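Local coordinates for protein probable tRNA pseudouridine synthase D (Methanosarcina mazei, PDB 1Z2Z) that probably catalyses the isomerisation of uridine-13 to pseudouridine in transfer RNAs, as a member of the TruD family of pseudouridine synthases, at residues 25-30 against 84-89; 30-35 against 136-141; 57-62 against 111-116. One frame throughout, in Å; residues are numbered along the deposited sequence.

Interaction 1: 25-30 against 84-89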
# COMPACT_ATOMS: atom_id res chain seq x y z
N GLN A 25 -20.65 -2.41 0.53
CA GLN A 25 -19.96 -1.13 0.47
C GLN A 25 -19.32 -0.76 1.80
O GLN A 25 -19.65 -1.33 2.84
CB GLN A 25 -20.95 -0.05 0.07
CG GLN A 25 -22.15 -0.02 0.98
CD GLN A 25 -23.23 0.91 0.48
OE1 GLN A 25 -24.09 1.33 1.25
NE2 GLN A 25 -23.19 1.23 -0.81
N LEU A 26 -18.41 0.21 1.77
CA LEU A 26 -17.71 0.64 2.98
C LEU A 26 -17.76 2.15 3.23
O LEU A 26 -18.12 2.92 2.35
CB LEU A 26 -16.24 0.20 2.93
CG LEU A 26 -15.85 -1.24 2.60
CD1 LEU A 26 -14.33 -1.34 2.77
CD2 LEU A 26 -16.56 -2.25 3.52
N ARG A 27 -17.40 2.55 4.44
CA ARG A 27 -17.40 3.97 4.78
C ARG A 27 -18.79 4.57 4.61
O ARG A 27 -18.92 5.75 4.25
CB ARG A 27 -16.42 4.74 3.88
CG ARG A 27 -14.99 4.88 4.39
CD ARG A 27 -14.09 3.81 3.81
NE ARG A 27 -12.70 4.25 3.61
CZ ARG A 27 -11.82 4.49 4.58
NH1 ARG A 27 -12.15 4.34 5.85
NH2 ARG A 27 -10.59 4.85 4.28
N GLN A 28 -19.82 3.78 4.84
CA GLN A 28 -21.16 4.32 4.69
C GLN A 28 -21.41 5.27 5.85
O GLN A 28 -22.08 6.29 5.72
CB GLN A 28 -22.22 3.21 4.69
CG GLN A 28 -23.39 3.56 3.77
CD GLN A 28 -24.65 2.80 4.09
OE1 GLN A 28 -24.67 1.57 4.11
NE2 GLN A 28 -25.73 3.54 4.35
N GLU A 29 -20.82 4.93 7.00
CA GLU A 29 -20.93 5.74 8.20
C GLU A 29 -19.58 5.86 8.87
O GLU A 29 -18.92 4.86 9.12
CB GLU A 29 -21.96 5.13 9.14
CG GLU A 29 -23.35 5.31 8.61
CD GLU A 29 -23.63 6.77 8.38
OE1 GLU A 29 -24.47 7.10 7.49
OE2 GLU A 29 -23.00 7.59 9.11
N ILE A 30 -19.18 7.09 9.17
CA ILE A 30 -17.89 7.34 9.80
C ILE A 30 -17.51 6.18 10.72
O ILE A 30 -16.46 5.59 10.55
CB ILE A 30 -17.91 8.67 10.59
CG1 ILE A 30 -18.61 9.76 9.76
CG2 ILE A 30 -16.50 9.12 10.89
CD1 ILE A 30 -17.94 10.11 8.45
N THR A 84 -0.21 8.60 9.25
CA THR A 84 -1.47 9.25 8.92
C THR A 84 -2.71 8.36 8.77
O THR A 84 -2.81 7.57 7.84
CB THR A 84 -1.31 10.09 7.66
OG1 THR A 84 -0.35 11.12 7.90
CG2 THR A 84 -2.64 10.74 7.29
N LYS A 85 -3.67 8.52 9.68
CA LYS A 85 -4.89 7.72 9.65
C LYS A 85 -5.90 8.32 8.68
O LYS A 85 -5.88 9.53 8.40
CB LYS A 85 -5.49 7.61 11.04
CG LYS A 85 -4.47 7.47 12.15
CD LYS A 85 -3.66 6.19 12.06
CE LYS A 85 -2.46 6.25 13.01
NZ LYS A 85 -1.79 4.93 13.24
N ASP A 86 -6.79 7.47 8.18
CA ASP A 86 -7.84 7.86 7.23
C ASP A 86 -8.76 8.95 7.76
O ASP A 86 -9.20 8.91 8.92
CB ASP A 86 -8.71 6.64 6.86
CG ASP A 86 -8.01 5.66 5.94
OD1 ASP A 86 -8.35 4.45 6.01
OD2 ASP A 86 -7.15 6.08 5.13
N LYS A 87 -9.05 9.90 6.89
CA LYS A 87 -9.94 11.02 7.18
C LYS A 87 -11.36 10.44 7.42
O LYS A 87 -11.86 10.48 8.56
CB LYS A 87 -9.89 12.01 5.99
CG LYS A 87 -11.21 12.61 5.48
CD LYS A 87 -11.90 13.52 6.49
CE LYS A 87 -12.96 14.37 5.83
NZ LYS A 87 -12.33 15.44 5.03
N ARG A 88 -11.98 9.87 6.39
CA ARG A 88 -13.31 9.31 6.56
C ARG A 88 -13.32 8.10 7.48
O ARG A 88 -13.50 6.97 7.02
CB ARG A 88 -13.93 8.90 5.21
CG ARG A 88 -15.42 8.53 5.33
CD ARG A 88 -16.17 8.57 4.00
NE ARG A 88 -17.59 8.22 4.15
CZ ARG A 88 -18.50 8.97 4.77
NH1 ARG A 88 -18.15 10.13 5.32
NH2 ARG A 88 -19.76 8.56 4.86
N ALA A 89 -13.16 8.32 8.78
CA ALA A 89 -13.16 7.21 9.72
C ALA A 89 -13.02 7.68 11.15
O ALA A 89 -12.75 8.85 11.39
CB ALA A 89 -12.03 6.26 9.39
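Arg-27 meets Asp-86, the predicted nucleophile of this pseudouridine synthase, across two loops that lead into strands 33-39 and 90-98 of the mixed sheet. An arginine or lysine paired with the catalytic aspartate recurs among pseudouridine synthases, and this salt bridge is consistent with that pattern. NH2 of Arg-27 lies 2.9 Å from OD1 of Asp-86 in a weak hydrogen bond, with the oxygen near the guanidinium plane, at its edge. The carboxylate is turned 71° from that plane, and one oxygen takes the contact while OD2 stays 3.8 Å from Arg-27 NH2. The Arg-27 chain, bent at its second and third torsions, carries the guanidinium to this position, where it also forms a cation-pi contact with Phe-33.

The second shell is Arg-88, the centre of an inverse gamma turn. Its side chain runs past that of Arg-27 in the opposite direction, with Arg-88 CG 3.8 Å from Arg-27 CG. With CG anti to the backbone N (chi1 -170°) and the chain extended as far as NE, it reaches the Arg-27 carbonyl and grips that single oxygen side-on with NE and NH2. This arginine thus holds the backbone of the residue that meets Asp-86. CD1 of Ile-30 approaches NH1 of Arg-88. Arg-88 NE, 2.8 Å from Arg-27 O, lies in the carbonyl plane on a lone pair.

Interaction 2: 30-35 against 136-141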
# COMPACT_ATOMS: atom_id res chain seq x y z
N ILE A 30 -19.18 7.09 9.17
CA ILE A 30 -17.89 7.34 9.80
C ILE A 30 -17.51 6.18 10.72
O ILE A 30 -16.46 5.59 10.55
CB ILE A 30 -17.91 8.67 10.59
CG1 ILE A 30 -18.61 9.76 9.76
CG2 ILE A 30 -16.50 9.12 10.89
CD1 ILE A 30 -17.94 10.11 8.45
N GLU A 31 -18.36 5.83 11.68
CA GLU A 31 -18.00 4.73 12.56
C GLU A 31 -17.85 3.35 11.88
O GLU A 31 -17.50 2.37 12.54
CB GLU A 31 -19.01 4.60 13.72
CG GLU A 31 -18.94 5.71 14.78
CD GLU A 31 -19.37 7.07 14.25
OE1 GLU A 31 -20.12 7.12 13.24
OE2 GLU A 31 -18.98 8.10 14.86
N ASP A 32 -18.08 3.26 10.57
CA ASP A 32 -17.95 1.97 9.89
C ASP A 32 -16.51 1.61 9.57
O ASP A 32 -16.22 0.56 8.97
CB ASP A 32 -18.77 1.95 8.60
CG ASP A 32 -20.24 1.64 8.84
OD1 ASP A 32 -21.00 1.61 7.85
OD2 ASP A 32 -20.63 1.43 10.01
N PHE A 33 -15.59 2.48 9.99
CA PHE A 33 -14.17 2.25 9.76
C PHE A 33 -13.39 2.74 10.95
O PHE A 33 -12.92 3.87 10.97
CB PHE A 33 -13.71 2.98 8.50
CG PHE A 33 -12.56 2.31 7.81
CD1 PHE A 33 -12.79 1.43 6.76
CD2 PHE A 33 -11.26 2.51 8.24
CE1 PHE A 33 -11.74 0.76 6.14
CE2 PHE A 33 -10.20 1.84 7.64
CZ PHE A 33 -10.44 0.96 6.59
N ILE A 34 -13.23 1.88 11.95
CA ILE A 34 -12.49 2.28 13.13
C ILE A 34 -11.06 1.78 13.09
O ILE A 34 -10.81 0.60 12.89
CB ILE A 34 -13.21 1.79 14.39
CG1 ILE A 34 -14.61 2.45 14.42
CG2 ILE A 34 -12.38 2.09 15.63
CD1 ILE A 34 -15.42 2.21 15.67
N VAL A 35 -10.13 2.71 13.27
CA VAL A 35 -8.71 2.38 13.23
C VAL A 35 -8.04 2.89 14.49
O VAL A 35 -7.90 4.10 14.67
CB VAL A 35 -8.02 3.06 12.05
CG1 VAL A 35 -6.57 2.66 12.02
CG2 VAL A 35 -8.72 2.71 10.78
N ARG A 136 -11.38 -2.25 12.66
CA ARG A 136 -12.76 -2.62 12.96
C ARG A 136 -13.55 -2.07 11.79
O ARG A 136 -14.14 -1.00 11.89
CB ARG A 136 -13.20 -1.94 14.25
CG ARG A 136 -14.68 -2.04 14.56
CD ARG A 136 -14.94 -3.17 15.53
NE ARG A 136 -16.36 -3.42 15.72
CZ ARG A 136 -16.85 -4.34 16.54
NH1 ARG A 136 -18.16 -4.51 16.64
NH2 ARG A 136 -16.03 -5.10 17.26
N ILE A 137 -13.54 -2.78 10.66
CA ILE A 137 -14.25 -2.32 9.47
C ILE A 137 -15.63 -2.95 9.39
O ILE A 137 -15.87 -4.02 9.94
CB ILE A 137 -13.45 -2.67 8.20
CG1 ILE A 137 -12.04 -2.09 8.33
CG2 ILE A 137 -14.13 -2.09 6.96
CD1 ILE A 137 -11.12 -2.45 7.18
N THR A 138 -16.55 -2.26 8.72
CA THR A 138 -17.92 -2.74 8.58
C THR A 138 -18.37 -2.64 7.14
O THR A 138 -18.41 -1.55 6.57
CB THR A 138 -18.88 -1.89 9.42
OG1 THR A 138 -18.59 -2.07 10.81
CG2 THR A 138 -20.33 -2.28 9.14
N VAL A 139 -18.72 -3.78 6.55
CA VAL A 139 -19.19 -3.82 5.17
C VAL A 139 -20.71 -3.82 5.30
O VAL A 139 -21.26 -4.53 6.15
CB VAL A 139 -18.69 -5.12 4.43
CG1 VAL A 139 -18.88 -4.98 2.93
CG2 VAL A 139 -17.22 -5.38 4.75
N ARG A 140 -21.39 -3.01 4.49
CA ARG A 140 -22.86 -2.90 4.51
C ARG A 140 -23.47 -3.04 3.11
O ARG A 140 -22.80 -2.82 2.10
CB ARG A 140 -23.29 -1.53 5.07
CG ARG A 140 -23.01 -1.30 6.54
CD ARG A 140 -23.56 0.05 6.96
NE ARG A 140 -23.27 0.36 8.36
CZ ARG A 140 -23.76 -0.31 9.40
NH1 ARG A 140 -23.44 0.05 10.64
NH2 ARG A 140 -24.57 -1.33 9.22
N ASN A 141 -24.75 -3.41 3.06
CA ASN A 141 -25.50 -3.56 1.81
C ASN A 141 -25.13 -4.78 0.97
O ASN A 141 -24.96 -4.71 -0.25
CB ASN A 141 -25.34 -2.31 0.94
CG ASN A 141 -26.49 -2.12 -0.02
OD1 ASN A 141 -26.40 -1.35 -0.98
ND2 ASN A 141 -27.58 -2.83 0.23
O HOH W 1 -16.61 0.59 6.16
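Phe-33 and Ile-137 lie side by side on one face of an antiparallel strand pair, pointing the same way, where strands 33-39 and 130-142 join in the mixed sheet of the synthase. They form a non-hydrogen-bonded pair. Ile-137 CG1 sits over one face of the phenyl ring, 3.9 Å from the centroid of the Phe-33 ring, in a CH-pi contact displaced toward the rim; CD1 carries on along the CE1 and CZ side. The Phe-33 side chain lies about 4 Å from that of Asp-86, the predicted nucleophile, which places this pair beside the probable active site. On the other face, Ile-34 and Arg-136 form a hydrogen-bonded pair whose CB atoms are 3.7 Å apart, while the guanidinium of Arg-136 leads away to Glu-413.

Before the strand, in a short 3-10 turn, Asp-32 crosses Arg-140 at about a right angle, carboxylate and guanidinium planes 41° apart. In a salt bridge, OD1 of Asp-32 takes Arg-140 NE on its syn side, and Arg-140 NH1 adds a weak bond to Asp-32 OD2 (3.2 Å). Thr-138 CG2 covers one face of that guanidinium. The carbonyl of Asp-32 accepts from Thr-138 N, and a water donates both to Asp-32 O and to Thr-138 O, 2.8 Å from each.

Interaction 3: 57-62 against 111-116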
# COMPACT_ATOMS: atom_id res chain seq x y z
N ARG A 57 -12.80 12.30 14.15
CA ARG A 57 -13.91 11.75 13.42
C ARG A 57 -14.08 12.50 12.13
O ARG A 57 -14.37 13.70 12.12
CB ARG A 57 -15.18 11.86 14.27
CG ARG A 57 -16.42 11.35 13.58
CD ARG A 57 -17.63 11.34 14.50
NE ARG A 57 -18.81 10.75 13.83
CZ ARG A 57 -19.42 11.28 12.77
NH1 ARG A 57 -20.47 10.66 12.23
NH2 ARG A 57 -19.00 12.44 12.24
N ASP A 58 -13.87 11.80 11.02
CA ASP A 58 -14.01 12.41 9.71
C ASP A 58 -13.15 13.67 9.52
O ASP A 58 -13.58 14.64 8.90
CB ASP A 58 -15.48 12.74 9.47
CG ASP A 58 -15.74 13.12 8.04
OD1 ASP A 58 -16.80 13.72 7.76
OD2 ASP A 58 -14.88 12.80 7.20
N TRP A 59 -11.94 13.64 10.07
CA TRP A 59 -11.01 14.76 9.95
C TRP A 59 -9.78 14.35 9.14
O TRP A 59 -9.37 13.20 9.15
CB TRP A 59 -10.49 15.20 11.32
CG TRP A 59 -11.30 16.22 12.04
CD1 TRP A 59 -12.37 16.00 12.85
CD2 TRP A 59 -10.99 17.62 12.15
NE1 TRP A 59 -12.75 17.16 13.46
CE2 TRP A 59 -11.93 18.17 13.06
CE3 TRP A 59 -10.03 18.45 11.58
CZ2 TRP A 59 -11.91 19.52 13.41
CZ3 TRP A 59 -10.01 19.79 11.92
CH2 TRP A 59 -10.96 20.32 12.83
N ASP A 60 -9.21 15.33 8.45
CA ASP A 60 -8.01 15.15 7.65
C ASP A 60 -6.85 15.63 8.51
O ASP A 60 -6.83 16.80 8.92
CB ASP A 60 -8.08 16.01 6.40
CG ASP A 60 -6.83 15.91 5.57
OD1 ASP A 60 -6.32 16.97 5.15
OD2 ASP A 60 -6.36 14.78 5.33
N THR A 61 -5.90 14.75 8.78
CA THR A 61 -4.73 15.07 9.60
C THR A 61 -4.06 16.39 9.26
O THR A 61 -3.75 17.19 10.15
CB THR A 61 -3.68 13.95 9.52
OG1 THR A 61 -4.29 12.70 9.87
CG2 THR A 61 -2.55 14.23 10.49
N HIS A 62 -3.81 16.64 7.98
CA HIS A 62 -3.17 17.89 7.67
C HIS A 62 -4.03 19.03 8.17
O HIS A 62 -3.53 19.96 8.82
CB HIS A 62 -2.90 18.03 6.18
CG HIS A 62 -1.57 17.46 5.76
ND1 HIS A 62 -0.92 16.47 6.48
CD2 HIS A 62 -0.80 17.70 4.67
CE1 HIS A 62 0.19 16.12 5.85
NE2 HIS A 62 0.28 16.85 4.75
N LYS A 111 -14.71 20.20 17.27
CA LYS A 111 -15.80 19.31 16.94
C LYS A 111 -15.31 18.02 16.30
O LYS A 111 -14.62 18.03 15.28
CB LYS A 111 -16.80 20.00 16.01
CG LYS A 111 -18.13 19.26 15.88
CD LYS A 111 -18.99 19.82 14.75
CE LYS A 111 -20.25 18.98 14.50
NZ LYS A 111 -20.01 17.65 13.86
N ASP A 112 -15.67 16.90 16.91
CA ASP A 112 -15.29 15.58 16.44
C ASP A 112 -13.80 15.33 16.63
O ASP A 112 -13.14 14.69 15.81
CB ASP A 112 -15.70 15.40 14.96
CG ASP A 112 -17.21 15.14 14.79
OD1 ASP A 112 -17.88 14.78 15.78
OD2 ASP A 112 -17.72 15.29 13.65
N ILE A 113 -13.28 15.83 17.74
CA ILE A 113 -11.89 15.68 18.07
C ILE A 113 -11.83 15.52 19.56
O ILE A 113 -12.52 16.23 20.29
CB ILE A 113 -11.08 16.92 17.69
CG1 ILE A 113 -11.09 17.07 16.17
CG2 ILE A 113 -9.67 16.83 18.27
CD1 ILE A 113 -10.33 15.99 15.43
N GLU A 114 -11.01 14.60 20.01
CA GLU A 114 -10.88 14.35 21.42
C GLU A 114 -9.38 14.32 21.67
O GLU A 114 -8.64 13.67 20.94
CB GLU A 114 -11.52 13.01 21.73
CG GLU A 114 -11.82 12.77 23.18
CD GLU A 114 -13.06 11.91 23.36
OE1 GLU A 114 -13.00 10.69 23.08
OE2 GLU A 114 -14.11 12.46 23.78
N LEU A 115 -8.94 15.06 22.68
CA LEU A 115 -7.53 15.15 23.03
C LEU A 115 -7.30 14.65 24.45
O LEU A 115 -7.93 15.13 25.39
CB LEU A 115 -7.05 16.59 22.92
CG LEU A 115 -7.01 17.26 21.55
CD1 LEU A 115 -6.47 18.66 21.69
CD2 LEU A 115 -6.14 16.45 20.58
N LYS A 116 -6.38 13.71 24.62
CA LYS A 116 -6.10 13.17 25.95
C LYS A 116 -4.58 13.06 26.16
O LYS A 116 -3.87 12.44 25.38
CB LYS A 116 -6.75 11.78 26.10
CG LYS A 116 -8.21 11.70 25.62
CD LYS A 116 -8.79 10.28 25.69
CE LYS A 116 -10.17 10.17 25.03
NZ LYS A 116 -10.60 8.74 24.88
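Trp-59 and Ile-113 cross at about a right angle, the isoleucine lying over one face of the indole. At the root of the tryptophan, CB is only at the fringe, 4.2 Å from Ile-113 CD1. With CG beside the backbone N (chi1 -89°), the ring swings over toward 111-116, and from CG the five-membered ring lies under that methyl. Ile-113 CD1 stands 3.3 Å from the centroid of this ring and 12° off the normal, a CH-pi contact. CD1 of the indole faces the methyl and also lies near the carbonyl oxygen of Asp-112. Next round the ring, NE1 makes the main polar contact, donating to the carbonyl of Lys-111 at 2.8 Å from Trp-59 NE1 to Lys-111 O. The bond is fairly straight, 159° at the hydrogen, and lies in both the ring plane and the carbonyl plane. CE2 has Ile-113 CG1 above it, and Trp-59 CZ2 passes within 3.6 Å of Lys-111 O. Beyond the two segments, Leu-64 and Thr-67 of helix 61-72 touch the indole, and the ring of His-63 also meets it.

Beside the indole, Arg-57 N donates to Asp-112 O where strand 49-57 ends and strand 113-121 begins. The extended Arg-57 side chain runs obliquely across that of Asp-112. OD2 of Asp-112 takes weak, long salt bridges from Arg-57 NH2 and Lys-111 NZ, a small network, while NE of Arg-57 is held by Glu-31 in a salt bridge. Asp-112 thus probably offsets the charges of two basic side chains at the surface, whereas the indole N-H bond, together with the methyl over the ring face, probably helps set how the ring is turned.

In the fold
From the N terminus, the loop 25-30 leads through Ile-30, which interactions 1 and 2 share, into strand 33-39. Interaction 1 closes the chain from this loop to the turn at 84-89; interaction 2 closes a longer span, to strand 130-142. The segments of these two alternate, so the loops cross. Interaction 3, joining 57-62 to 111-116, nests inside the span of interaction 2 and crosses that of interaction 1. A probable backbone hydrogen bond between Ala-89 and Asp-58 connects interactions 1 and 3, and another between Gln-25 and Arg-140 connects 1 and 2. Together they tie the loops around the predicted nucleophile to strands of one mixed sheet and to the start of helix 61-72.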